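Local coordinates for L-lactate dehydrogenase (Trichomonas vaginalis, PDB 4UUL), which catalyses the NAD-dependent interconversion of pyruvate and L-lactate and belongs to the malate dehydrogenase type 2 family, at residues G11-Q15 / A45-L49; H38-P43 / T70-A76; L85-M89 / S103-F108; G112-S116 / H142-L146; V123-V127 / H251-L256. The protein carries 1 engineered substitution. All blocks are in the same frame, centred on the assembly; numbering follows the deposited sequence. Where two conformers were deposited one is given.

Interaction 1 (G11-Q15 / A45-L49)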
# COMPACT_ATOMS: atom_id res chain seq x y z
N GLY B 11 -5.28 -5.63 -15.22
CA GLY B 11 -6.35 -5.08 -14.38
C GLY B 11 -5.88 -3.90 -13.54
O GLY B 11 -6.33 -3.69 -12.42
N ALA B 12 -4.94 -3.13 -14.09
CA ALA B 12 -4.18 -2.20 -13.27
C ALA B 12 -5.00 -1.09 -12.65
O ALA B 12 -4.55 -0.51 -11.69
CB ALA B 12 -2.99 -1.65 -14.03
N ALA B 13 -6.16 -0.79 -13.22
CA ALA B 13 -7.01 0.27 -12.71
C ALA B 13 -7.83 -0.12 -11.49
O ALA B 13 -8.47 0.71 -10.87
CB ALA B 13 -7.91 0.78 -13.80
N GLY B 14 -7.85 -1.40 -11.16
CA GLY B 14 -8.63 -1.83 -10.02
C GLY B 14 -7.95 -1.58 -8.71
O GLY B 14 -6.83 -1.05 -8.65
N GLN B 15 -8.60 -1.99 -7.63
CA GLN B 15 -8.03 -1.70 -6.31
C GLN B 15 -6.71 -2.43 -6.04
O GLN B 15 -5.81 -1.87 -5.44
CB GLN B 15 -9.02 -1.99 -5.20
CG GLN B 15 -8.51 -1.46 -3.88
CD GLN B 15 -8.08 0.01 -3.95
OE1 GLN B 15 -6.95 0.34 -3.64
NE2 GLN B 15 -8.99 0.89 -4.37
N ALA B 45 -11.60 1.66 -18.55
CA ALA B 45 -10.89 1.87 -17.29
C ALA B 45 -9.79 2.88 -17.43
O ALA B 45 -9.10 3.17 -16.46
CB ALA B 45 -10.31 0.57 -16.82
N MET B 46 -9.60 3.42 -18.63
CA MET B 46 -8.39 4.20 -18.85
C MET B 46 -8.35 5.52 -18.09
O MET B 46 -7.29 5.92 -17.65
CB MET B 46 -8.11 4.40 -20.34
CG MET B 46 -7.59 3.11 -20.99
SD MET B 46 -6.20 2.26 -20.18
CE MET B 46 -4.83 3.22 -20.82
N ASN B 47 -9.49 6.18 -17.87
CA ASN B 47 -9.44 7.36 -17.00
C ASN B 47 -8.99 7.02 -15.56
O ASN B 47 -8.16 7.76 -14.97
CB ASN B 47 -10.77 8.07 -16.99
CG ASN B 47 -11.00 8.86 -18.27
OD1 ASN B 47 -10.07 9.14 -19.03
ND2 ASN B 47 -12.24 9.20 -18.51
N ARG B 48 -9.49 5.90 -15.02
CA ARG B 48 -9.04 5.49 -13.70
C ARG B 48 -7.54 5.11 -13.73
O ARG B 48 -6.79 5.33 -12.78
CB ARG B 48 -9.91 4.36 -13.19
CG ARG B 48 -10.00 4.32 -11.67
CD ARG B 48 -10.95 3.28 -11.18
NE ARG B 48 -10.51 2.75 -9.89
CZ ARG B 48 -10.77 1.51 -9.46
NH1 ARG B 48 -11.45 0.67 -10.23
NH2 ARG B 48 -10.33 1.11 -8.28
N LEU B 49 -7.09 4.54 -14.85
CA LEU B 49 -5.69 4.22 -14.93
C LEU B 49 -4.84 5.48 -14.99
O LEU B 49 -3.78 5.55 -14.35
CB LEU B 49 -5.40 3.30 -16.13
CG LEU B 49 -4.00 2.69 -16.11
CD1 LEU B 49 -3.60 2.10 -14.74
CD2 LEU B 49 -3.98 1.63 -17.16
O HOH W 1 -6.86 3.71 -10.40
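The methyl group of Ala13 is directed into the start of helix 46-57, where it fits between Ala45, Arg48 and Leu49. Its CB lies 3.9 Å from CB of Ala45 and 4.3 Å from CB of Leu49. Alongside, the CD1 branch of Leu49 reaches to within 3.9 Å of Ala12 CB. Arg48 arches the other way, over the polar backbone of the loop. CG stands anti to its own backbone N (chi1 -152°), and a bend at chi3 lays the guanidinium flat, one face turned to the peptide between Ala13 and Gly14. The Gln15 side chain crosses that of Arg48 at about a right angle, the amide plane 46° from the guanidinium, with NE2 4.1 Å from Arg48 NH2. A water bridges the two backbones, donating to Arg48 O (2.9 Å) and weakly to Ala13 O. Arg48 and Gln15 both contact NADH in this enzyme, and the loop 11-15 is predicted to bind NAD(+). This glycine-rich turn of the Rossmann fold runs from strand 5-10 into helix 15-25; strand 35-40 lines it through Leu39, helix 46-57 closes its flank, and Arg236 of the second subunit packs on Arg48.

Interaction 2 (H38-P43 / T70-A76)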
# COMPACT_ATOMS: atom_id res chain seq x y z
N HIS B 38 4.46 -1.68 -16.36
CA HIS B 38 3.53 -1.83 -17.50
C HIS B 38 2.15 -2.07 -16.89
O HIS B 38 1.96 -3.03 -16.15
CB HIS B 38 3.93 -3.00 -18.36
CG HIS B 38 5.27 -2.86 -19.00
ND1 HIS B 38 5.43 -2.86 -20.37
CD2 HIS B 38 6.52 -2.79 -18.49
CE1 HIS B 38 6.72 -2.77 -20.66
NE2 HIS B 38 7.41 -2.70 -19.54
N LEU B 39 1.23 -1.14 -17.15
CA LEU B 39 -0.07 -1.11 -16.48
C LEU B 39 -1.15 -1.29 -17.53
O LEU B 39 -1.41 -0.39 -18.34
CB LEU B 39 -0.23 0.23 -15.74
CG LEU B 39 0.88 0.51 -14.73
CD1 LEU B 39 0.78 1.92 -14.22
CD2 LEU B 39 0.77 -0.42 -13.54
N LEU B 40 -1.75 -2.49 -17.57
CA LEU B 40 -2.70 -2.87 -18.59
C LEU B 40 -4.11 -2.89 -18.06
O LEU B 40 -4.37 -3.43 -16.98
CB LEU B 40 -2.35 -4.25 -19.16
CG LEU B 40 -3.27 -4.86 -20.21
CD1 LEU B 40 -3.27 -4.03 -21.49
CD2 LEU B 40 -2.91 -6.33 -20.49
N ASP B 41 -5.04 -2.30 -18.82
CA ASP B 41 -6.46 -2.44 -18.52
C ASP B 41 -7.26 -2.21 -19.81
O ASP B 41 -6.66 -2.14 -20.88
CB ASP B 41 -6.89 -1.55 -17.33
CG ASP B 41 -7.96 -2.18 -16.46
OD1 ASP B 41 -8.89 -2.80 -17.01
OD2 ASP B 41 -7.84 -2.07 -15.21
N ILE B 42 -8.57 -2.19 -19.71
CA ILE B 42 -9.42 -2.08 -20.86
C ILE B 42 -9.85 -0.63 -21.07
O ILE B 42 -9.78 0.19 -20.16
CB ILE B 42 -10.65 -2.96 -20.73
CG1 ILE B 42 -11.44 -2.64 -19.47
CG2 ILE B 42 -10.24 -4.44 -20.80
CD1 ILE B 42 -12.85 -3.31 -19.49
N PRO B 43 -10.30 -0.29 -22.28
CA PRO B 43 -10.58 1.11 -22.57
C PRO B 43 -11.49 1.84 -21.58
O PRO B 43 -11.17 3.00 -21.28
CB PRO B 43 -11.18 1.05 -23.99
CG PRO B 43 -10.53 -0.12 -24.60
CD PRO B 43 -10.43 -1.13 -23.48
N THR B 70 -1.67 1.41 -20.58
CA THR B 70 -2.05 1.01 -21.94
C THR B 70 -3.22 0.04 -21.97
O THR B 70 -3.49 -0.64 -20.98
CB THR B 70 -0.82 0.39 -22.64
OG1 THR B 70 -1.11 0.16 -24.01
CG2 THR B 70 -0.40 -0.92 -22.01
N THR B 71 -3.90 0.01 -23.10
CA THR B 71 -4.82 -1.07 -23.41
C THR B 71 -4.24 -2.10 -24.40
O THR B 71 -4.91 -3.04 -24.76
CB THR B 71 -6.10 -0.53 -24.02
OG1 THR B 71 -5.79 0.12 -25.25
CG2 THR B 71 -6.72 0.50 -23.07
N ASP B 72 -3.02 -1.88 -24.86
CA ASP B 72 -2.42 -2.63 -25.94
C ASP B 72 -1.57 -3.78 -25.40
O ASP B 72 -0.58 -3.53 -24.67
CB ASP B 72 -1.49 -1.73 -26.74
CG ASP B 72 -0.84 -2.45 -27.86
OD1 ASP B 72 -1.58 -3.01 -28.66
OD2 ASP B 72 0.41 -2.51 -27.91
N PRO B 73 -1.89 -5.02 -25.74
CA PRO B 73 -1.04 -6.13 -25.30
C PRO B 73 0.45 -6.02 -25.58
O PRO B 73 1.26 -6.25 -24.68
CB PRO B 73 -1.68 -7.34 -25.99
CG PRO B 73 -3.13 -6.97 -26.04
CD PRO B 73 -3.13 -5.49 -26.38
N LYS B 74 0.86 -5.67 -26.80
CA LYS B 74 2.29 -5.61 -27.07
C LYS B 74 3.00 -4.62 -26.13
O LYS B 74 4.02 -4.96 -25.50
CB LYS B 74 2.62 -5.23 -28.51
CG LYS B 74 4.11 -5.28 -28.75
CD LYS B 74 4.46 -5.05 -30.19
CE LYS B 74 5.98 -5.13 -30.41
NZ LYS B 74 6.31 -5.13 -31.85
N ALA B 75 2.43 -3.44 -25.94
CA ALA B 75 3.06 -2.46 -25.08
C ALA B 75 3.12 -2.98 -23.63
O ALA B 75 4.03 -2.65 -22.87
CB ALA B 75 2.30 -1.16 -25.14
N ALA B 76 2.11 -3.74 -23.21
CA ALA B 76 2.02 -4.22 -21.85
C ALA B 76 3.00 -5.36 -21.58
O ALA B 76 3.54 -5.45 -20.48
CB ALA B 76 0.60 -4.67 -21.58
O HOH W 2 -6.79 -4.00 -23.08
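Leu40 and Thr70 form a parallel bridge. Thr70 N gives its hydrogen to Leu39 O at 2.9 Å, and one step on Asp41 N gives its own to Thr70 O at 3.1 Å. Further back, His38 ND1 donates to Ala75 O (2.9 Å), a carbonyl of helix 73-77 lying only 6° out of the imidazole plane; NE2, the other ring nitrogen, is bonded to His6 ND1, which fixes the ring at both nitrogens. The strands involved, 35-40 and 64-70, are second and third in chain order in the parallel Rossmann sheet, with 64-70 at its edge, and after Thr70 the chain leaves the edge strand for the short helix 73-77. Here Thr70 OG1 accepts from Asp72 N in an ST turn, and Asp72, at the N-cap of helix 73-77, accepts through OD2 from Ala75 N, which lies above the carboxylate plane. Asp41, which contacts NADH in this enzyme, has OD1 holding Ile42 N at 2.8 Å through its anti lone pair, while OD2 receives Ala13 N of the cofactor loop. A water donates to both Asp41 O and Thr71 O. Leu40 CB packs on Ala76 CB at 3.8 Å.

Interaction 3 (L85-M89 / S103-F108)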
# COMPACT_ATOMS: atom_id res chain seq x y z
N LEU B 85 -0.77 -11.25 -12.91
CA LEU B 85 -1.99 -11.43 -13.73
C LEU B 85 -3.18 -11.37 -12.79
O LEU B 85 -3.70 -12.39 -12.31
CB LEU B 85 -1.93 -12.72 -14.53
CG LEU B 85 -0.82 -12.81 -15.54
CD1 LEU B 85 -0.98 -14.06 -16.35
CD2 LEU B 85 -0.61 -11.61 -16.44
N VAL B 86 -3.62 -10.14 -12.53
CA VAL B 86 -4.71 -9.87 -11.59
C VAL B 86 -6.06 -9.94 -12.28
O VAL B 86 -7.03 -10.45 -11.73
CB VAL B 86 -4.54 -8.44 -11.00
CG1 VAL B 86 -5.71 -8.03 -10.15
CG2 VAL B 86 -3.23 -8.43 -10.20
N ALA B 87 -6.13 -9.43 -13.51
CA ALA B 87 -7.39 -9.36 -14.25
C ALA B 87 -7.91 -10.76 -14.53
O ALA B 87 -7.16 -11.64 -14.92
CB ALA B 87 -7.21 -8.59 -15.59
N SER B 88 -9.23 -10.90 -14.48
CA SER B 88 -9.92 -12.12 -14.89
C SER B 88 -11.38 -11.75 -15.14
O SER B 88 -11.81 -10.66 -14.84
CB SER B 88 -9.81 -13.17 -13.81
OG SER B 88 -10.48 -12.79 -12.66
N MET B 89 -12.14 -12.66 -15.74
CA MET B 89 -13.56 -12.48 -15.95
C MET B 89 -14.27 -12.86 -14.67
O MET B 89 -14.07 -13.96 -14.15
CB MET B 89 -14.03 -13.35 -17.12
CG MET B 89 -13.12 -13.21 -18.34
SD MET B 89 -13.16 -11.54 -19.06
CE MET B 89 -14.85 -11.52 -19.66
N SER B 103 -15.22 -19.12 -19.28
CA SER B 103 -15.07 -17.77 -19.79
C SER B 103 -13.61 -17.34 -19.65
O SER B 103 -13.03 -16.63 -20.49
CB SER B 103 -16.03 -16.83 -19.05
OG SER B 103 -15.62 -16.72 -17.68
N ASN B 104 -12.98 -17.72 -18.56
CA ASN B 104 -11.59 -17.33 -18.33
C ASN B 104 -10.60 -18.05 -19.25
O ASN B 104 -9.50 -17.58 -19.46
CB ASN B 104 -11.23 -17.45 -16.86
CG ASN B 104 -11.73 -16.27 -16.09
OD1 ASN B 104 -11.12 -15.22 -16.13
ND2 ASN B 104 -12.86 -16.40 -15.46
N SER B 105 -10.97 -19.25 -19.74
CA SER B 105 -10.05 -20.00 -20.54
C SER B 105 -9.61 -19.19 -21.76
O SER B 105 -8.44 -19.23 -22.12
CB SER B 105 -10.63 -21.38 -20.92
OG SER B 105 -11.71 -21.26 -21.86
N VAL B 106 -10.52 -18.45 -22.38
CA VAL B 106 -10.19 -17.69 -23.57
C VAL B 106 -9.17 -16.57 -23.24
O VAL B 106 -8.18 -16.36 -23.92
CB VAL B 106 -11.46 -17.10 -24.19
CG1 VAL B 106 -11.09 -16.15 -25.34
CG2 VAL B 106 -12.44 -18.24 -24.67
N ILE B 107 -9.46 -15.86 -22.16
CA ILE B 107 -8.61 -14.77 -21.67
C ILE B 107 -7.18 -15.27 -21.46
O ILE B 107 -6.22 -14.68 -21.93
CB ILE B 107 -9.17 -14.25 -20.32
CG1 ILE B 107 -10.57 -13.64 -20.54
CG2 ILE B 107 -8.23 -13.27 -19.67
CD1 ILE B 107 -10.68 -12.72 -21.72
N PHE B 108 -7.08 -16.38 -20.74
CA PHE B 108 -5.78 -16.89 -20.36
C PHE B 108 -5.05 -17.59 -21.51
O PHE B 108 -3.82 -17.54 -21.58
CB PHE B 108 -5.85 -17.67 -19.05
CG PHE B 108 -5.96 -16.72 -17.90
CD1 PHE B 108 -7.17 -16.24 -17.47
CD2 PHE B 108 -4.81 -16.21 -17.34
CE1 PHE B 108 -7.24 -15.27 -16.46
CE2 PHE B 108 -4.88 -15.26 -16.32
CZ PHE B 108 -6.08 -14.78 -15.91
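The Phe108 ring meets the 85-89 segment along its rim: Leu85 CD1 lies near the ring plane, 4.1 Å from CE2, and Ser88 CB sits at the edge beside CE1. The carbonyl oxygen of Ala87 comes in obliquely toward CZ, and the backbone O of Asn104, one helical turn before the phenylalanine, also lies at the edge, in plane. The second flat group, the Asn104 amide, is used at both of its polar ends. Its OD1 accepts from Met89 N at 2.8 Å, with the donor tilted 21° from the carbonyl plane. ND2 donates to Met89 O at 3.0 Å in an almost straight bond (176°), and it meets that oxygen on a lone pair. Both backbone polar atoms of one residue are thus gripped by one side chain, and the two bonds fix the rotation of the amide. The amide is placed for this by chi1 of -80°, which sets CG beside the backbone N, on the side of the helix that looks at the loop. ND2 has a second partner in Leu100 O of its own helix. The Val127 side chain of strand 124-127 also touches the phenylalanine ring. The segment 85-89 starts at the end of strand 82-85, fourth in chain order in the Rossmann sheet, where the chain passes the coenzyme cleft: Ser88 contacts NADH in this enzyme and Asn104 is predicted to bind NAD(+), so the asparagine appears to anchor the loop beside the cofactor as well as to border its site.

Interaction 4 (G112-S116 / H142-L146)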
# COMPACT_ATOMS: atom_id res chain seq x y z
N GLY B 112 -1.41 -16.16 -22.43
CA GLY B 112 -0.27 -17.02 -22.63
C GLY B 112 0.42 -16.73 -23.96
O GLY B 112 1.67 -16.72 -24.08
N GLU B 113 -0.39 -16.48 -24.98
CA GLU B 113 0.15 -16.16 -26.31
C GLU B 113 0.90 -14.83 -26.29
O GLU B 113 2.00 -14.72 -26.84
CB GLU B 113 -0.98 -16.16 -27.30
CG GLU B 113 -1.50 -17.58 -27.62
CD GLU B 113 -2.85 -17.56 -28.29
OE1 GLU B 113 -3.39 -16.47 -28.51
OE2 GLU B 113 -3.37 -18.64 -28.62
N TYR B 114 0.37 -13.82 -25.60
CA TYR B 114 1.05 -12.52 -25.52
C TYR B 114 2.38 -12.67 -24.75
O TYR B 114 3.39 -12.08 -25.11
CB TYR B 114 0.19 -11.52 -24.79
CG TYR B 114 -1.14 -11.20 -25.39
CD1 TYR B 114 -1.33 -11.20 -26.76
CD2 TYR B 114 -2.23 -10.89 -24.57
CE1 TYR B 114 -2.57 -10.87 -27.33
CE2 TYR B 114 -3.45 -10.59 -25.11
CZ TYR B 114 -3.62 -10.57 -26.48
OH TYR B 114 -4.83 -10.27 -27.05
N LEU B 115 2.38 -13.43 -23.66
CA LEU B 115 3.61 -13.66 -22.91
C LEU B 115 4.69 -14.30 -23.77
O LEU B 115 5.84 -13.89 -23.78
CB LEU B 115 3.34 -14.54 -21.69
CG LEU B 115 2.56 -13.87 -20.57
CD1 LEU B 115 1.89 -14.91 -19.65
CD2 LEU B 115 3.54 -13.02 -19.72
N SER B 116 4.32 -15.37 -24.45
CA SER B 116 5.25 -16.07 -25.29
C SER B 116 5.82 -15.16 -26.37
O SER B 116 7.02 -15.16 -26.65
CB SER B 116 4.60 -17.28 -25.92
OG SER B 116 5.52 -17.95 -26.75
N HIS B 142 -0.58 -22.40 -23.50
CA HIS B 142 -0.66 -21.56 -24.68
C HIS B 142 0.48 -20.56 -24.81
O HIS B 142 0.39 -19.62 -25.57
CB HIS B 142 -2.02 -20.89 -24.74
CG HIS B 142 -3.13 -21.88 -24.94
ND1 HIS B 142 -3.82 -22.46 -23.91
CD2 HIS B 142 -3.65 -22.39 -26.09
CE1 HIS B 142 -4.71 -23.31 -24.39
NE2 HIS B 142 -4.63 -23.29 -25.71
N ALA B 143 1.57 -20.83 -24.10
CA ALA B 143 2.75 -19.97 -24.16
C ALA B 143 3.92 -20.77 -24.75
O ALA B 143 4.77 -21.34 -24.04
CB ALA B 143 3.09 -19.47 -22.76
N LYS B 144 3.99 -20.82 -26.06
CA LYS B 144 4.81 -21.84 -26.71
C LYS B 144 6.31 -21.68 -26.48
O LYS B 144 7.04 -22.67 -26.46
CB LYS B 144 4.49 -21.88 -28.18
CG LYS B 144 5.07 -20.77 -29.00
CD LYS B 144 4.60 -20.86 -30.46
CE LYS B 144 5.08 -19.69 -31.30
NZ LYS B 144 4.72 -19.84 -32.72
N ASN B 145 6.78 -20.44 -26.29
CA ASN B 145 8.21 -20.18 -26.09
C ASN B 145 8.60 -20.10 -24.60
O ASN B 145 9.76 -19.79 -24.29
CB ASN B 145 8.62 -18.84 -26.73
CG ASN B 145 8.45 -18.82 -28.21
OD1 ASN B 145 8.62 -19.83 -28.87
ND2 ASN B 145 8.15 -17.64 -28.77
N LEU B 146 7.66 -20.38 -23.71
CA LEU B 146 7.93 -20.38 -22.27
C LEU B 146 7.85 -21.81 -21.71
O LEU B 146 7.56 -22.77 -22.43
CB LEU B 146 7.00 -19.40 -21.53
CG LEU B 146 7.12 -17.96 -21.98
CD1 LEU B 146 6.10 -17.10 -21.27
CD2 LEU B 146 8.51 -17.43 -21.68
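Ser116 and Asn145 meet through the serine hydroxyl, which accepts from Asn145 N at 2.8 Å. With chi1 at 179° OG lies beside the carbonyl carbon, on the side of the turn. Asn145 also reaches back with its amide, ND2 making a weak bond to Ser116 O at 3.5 Å, so Ser116 is bonded through both side chain and backbone. Beside this polar pair the two backbones come very near each other at Gly112, whose CA lies 4.5 Å from CA of Ala143. With no side chain there, the helix can rest directly on the turn, and Ala143 CB sits 3.4 Å from Gly112 O. Leu115 CB packs against Leu146 CD1 at 3.8 Å, while Glu113 CG lies 3.5 Å from His142 O.

The next shell fixes these groups. A type I turn from Ala143 to Leu146, closed by Leu146 N donating to Ala143 O at 3.1 Å, presents Asn145 N to the serine. His142 is held by its ND1 to Ile138 O, and the Glu113 carboxylate is paired with Lys109. Phe151 packs on Leu115, Ala143 and Leu146 together. In the Rossmann fold this is the helix-to-strand loop of the beta-alpha-beta crossover from strand 124-127 through helix 132-141 to strand 151-153, fastened to the last turns of helix 97-118.

Interaction 5 (V123-V127 / H251-L256)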
# COMPACT_ATOMS: atom_id res chain seq x y z
N VAL B 123 10.72 -14.45 -17.92
CA VAL B 123 9.60 -13.84 -17.19
C VAL B 123 9.05 -14.75 -16.09
O VAL B 123 8.85 -15.94 -16.30
CB VAL B 123 8.45 -13.40 -18.18
CG1 VAL B 123 7.83 -14.62 -18.87
CG2 VAL B 123 7.38 -12.53 -17.53
N LYS B 124 8.72 -14.17 -14.95
CA LYS B 124 8.04 -14.86 -13.88
C LYS B 124 6.58 -14.36 -13.81
O LYS B 124 6.32 -13.19 -13.47
CB LYS B 124 8.78 -14.68 -12.53
CG LYS B 124 10.14 -15.37 -12.56
CD LYS B 124 10.94 -15.36 -11.30
CE LYS B 124 12.02 -16.44 -11.41
NZ LYS B 124 12.74 -16.59 -10.21
N VAL B 125 5.66 -15.25 -14.09
CA VAL B 125 4.26 -14.96 -14.25
C VAL B 125 3.52 -15.52 -13.03
O VAL B 125 3.46 -16.72 -12.83
CB VAL B 125 3.69 -15.60 -15.52
CG1 VAL B 125 2.23 -15.26 -15.71
CG2 VAL B 125 4.52 -15.22 -16.72
N LEU B 126 2.97 -14.61 -12.23
CA LEU B 126 2.16 -14.93 -11.07
C LEU B 126 0.69 -14.71 -11.39
O LEU B 126 0.25 -13.58 -11.62
CB LEU B 126 2.57 -14.07 -9.90
CG LEU B 126 1.75 -14.26 -8.62
CD1 LEU B 126 1.70 -15.72 -8.17
CD2 LEU B 126 2.29 -13.38 -7.51
N VAL B 127 -0.07 -15.79 -11.41
CA VAL B 127 -1.49 -15.75 -11.73
C VAL B 127 -2.30 -15.60 -10.46
O VAL B 127 -2.21 -16.41 -9.53
CB VAL B 127 -1.91 -17.01 -12.51
CG1 VAL B 127 -3.36 -16.92 -12.89
CG2 VAL B 127 -1.01 -17.19 -13.70
N HIS B 251 4.88 -13.41 -2.41
CA HIS B 251 5.17 -14.53 -3.30
C HIS B 251 6.19 -14.13 -4.34
O HIS B 251 7.19 -14.83 -4.54
CB HIS B 251 3.85 -14.97 -3.96
CG HIS B 251 3.96 -16.09 -4.96
ND1 HIS B 251 3.16 -17.20 -4.93
CD2 HIS B 251 4.70 -16.20 -6.10
CE1 HIS B 251 3.42 -17.96 -5.96
NE2 HIS B 251 4.34 -17.38 -6.70
N MET B 252 5.96 -13.02 -5.04
CA MET B 252 6.88 -12.62 -6.09
C MET B 252 8.29 -12.34 -5.54
O MET B 252 9.27 -12.72 -6.16
CB MET B 252 6.35 -11.44 -6.87
CG MET B 252 7.19 -11.13 -8.13
SD MET B 252 7.06 -12.37 -9.43
CE MET B 252 5.50 -11.83 -10.20
N LYS B 253 8.38 -11.66 -4.40
CA LYS B 253 9.69 -11.36 -3.84
C LYS B 253 10.44 -12.64 -3.48
O LYS B 253 11.65 -12.76 -3.73
CB LYS B 253 9.50 -10.45 -2.62
CG LYS B 253 10.80 -9.83 -2.12
CD LYS B 253 10.56 -8.94 -0.94
CE LYS B 253 11.83 -8.25 -0.50
NZ LYS B 253 11.48 -7.19 0.49
N ALA B 254 9.73 -13.61 -2.91
CA ALA B 254 10.34 -14.91 -2.62
C ALA B 254 10.78 -15.61 -3.93
O ALA B 254 11.87 -16.17 -3.98
CB ALA B 254 9.37 -15.79 -1.91
N TRP B 255 9.94 -15.57 -4.94
CA TRP B 255 10.24 -16.19 -6.23
C TRP B 255 11.47 -15.57 -6.89
O TRP B 255 12.27 -16.25 -7.54
CB TRP B 255 9.02 -16.08 -7.15
CG TRP B 255 9.02 -16.96 -8.34
CD1 TRP B 255 9.89 -17.96 -8.65
CD2 TRP B 255 8.03 -16.94 -9.37
NE1 TRP B 255 9.50 -18.54 -9.85
CE2 TRP B 255 8.35 -17.96 -10.28
CE3 TRP B 255 6.89 -16.15 -9.60
CZ2 TRP B 255 7.56 -18.23 -11.39
CZ3 TRP B 255 6.11 -16.40 -10.72
CH2 TRP B 255 6.45 -17.45 -11.60
N LEU B 256 11.63 -14.26 -6.73
CA LEU B 256 12.71 -13.57 -7.38
C LEU B 256 14.05 -13.80 -6.68
O LEU B 256 15.06 -13.98 -7.37
CB LEU B 256 12.43 -12.06 -7.46
CG LEU B 256 11.42 -11.60 -8.51
CD1 LEU B 256 10.98 -10.17 -8.25
CD2 LEU B 256 11.97 -11.73 -9.91
O HOH W 3 14.95 -14.66 -10.16
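Lys124 lies along the face of Trp255, where strand 124-127 of the Rossmann sheet is covered by helix 242-257 of the C-terminal domain. The axes of the short strand and helix segments are 10.0 Å apart and nearly antiparallel, at 154°. The inner part of the contact is dense. CB of Lys124 stands 3.6 Å from the centroid of the six-membered ring of the indole, a CH-pi contact over the face, while the rim of the ring presses on the strand backbone, CH2 of Trp255 lying 3.3 Å from Val125 O. Leu126 makes a second CH-pi contact: its CD1 is 3.5 Å from the centroid of the His251 ring, over the face, and CG anti to the backbone N (chi1 177°) turns that branch toward the helix. The imidazole is held by NE2 to Ser152. Met252 CE packs 3.7 Å from Leu126 CB. At the partly exposed lysine end, the packing gives way to polar links. The extended lysine runs past the indole to donate from NZ to Trp255 O at 2.7 Å, from above the carbonyl plane, and also bonds Gly295 O. NZ further gives a hydrogen to a water, and that water donates to Leu256 O at 2.9 Å.

Interactions 1 to 4 lie in the Rossmann domain, while interaction 5 ties its sheet to the C-terminal domain. Interactions 1 and 2, both holding residues that contact NADH, meet at the cofactor loop, where Ala13 N lies 2.9 Å from Asp41 OD2. Interaction 3, its centre about 16 Å from that of interaction 1, borders the same site, with Ala87 CB 3.5 Å from Gly11 N. It joins interaction 5 through the sheet, Leu85 N being 2.9 Å from Leu126 O. Interaction 4 lies along helix 97-118 from interaction 3, and it meets interaction 5 where Leu115 CD2 packs on Val125 CG2 at 3.8 Å. It also touches interaction 2, with Pro73 CG 3.7 Å from Tyr114 CZ.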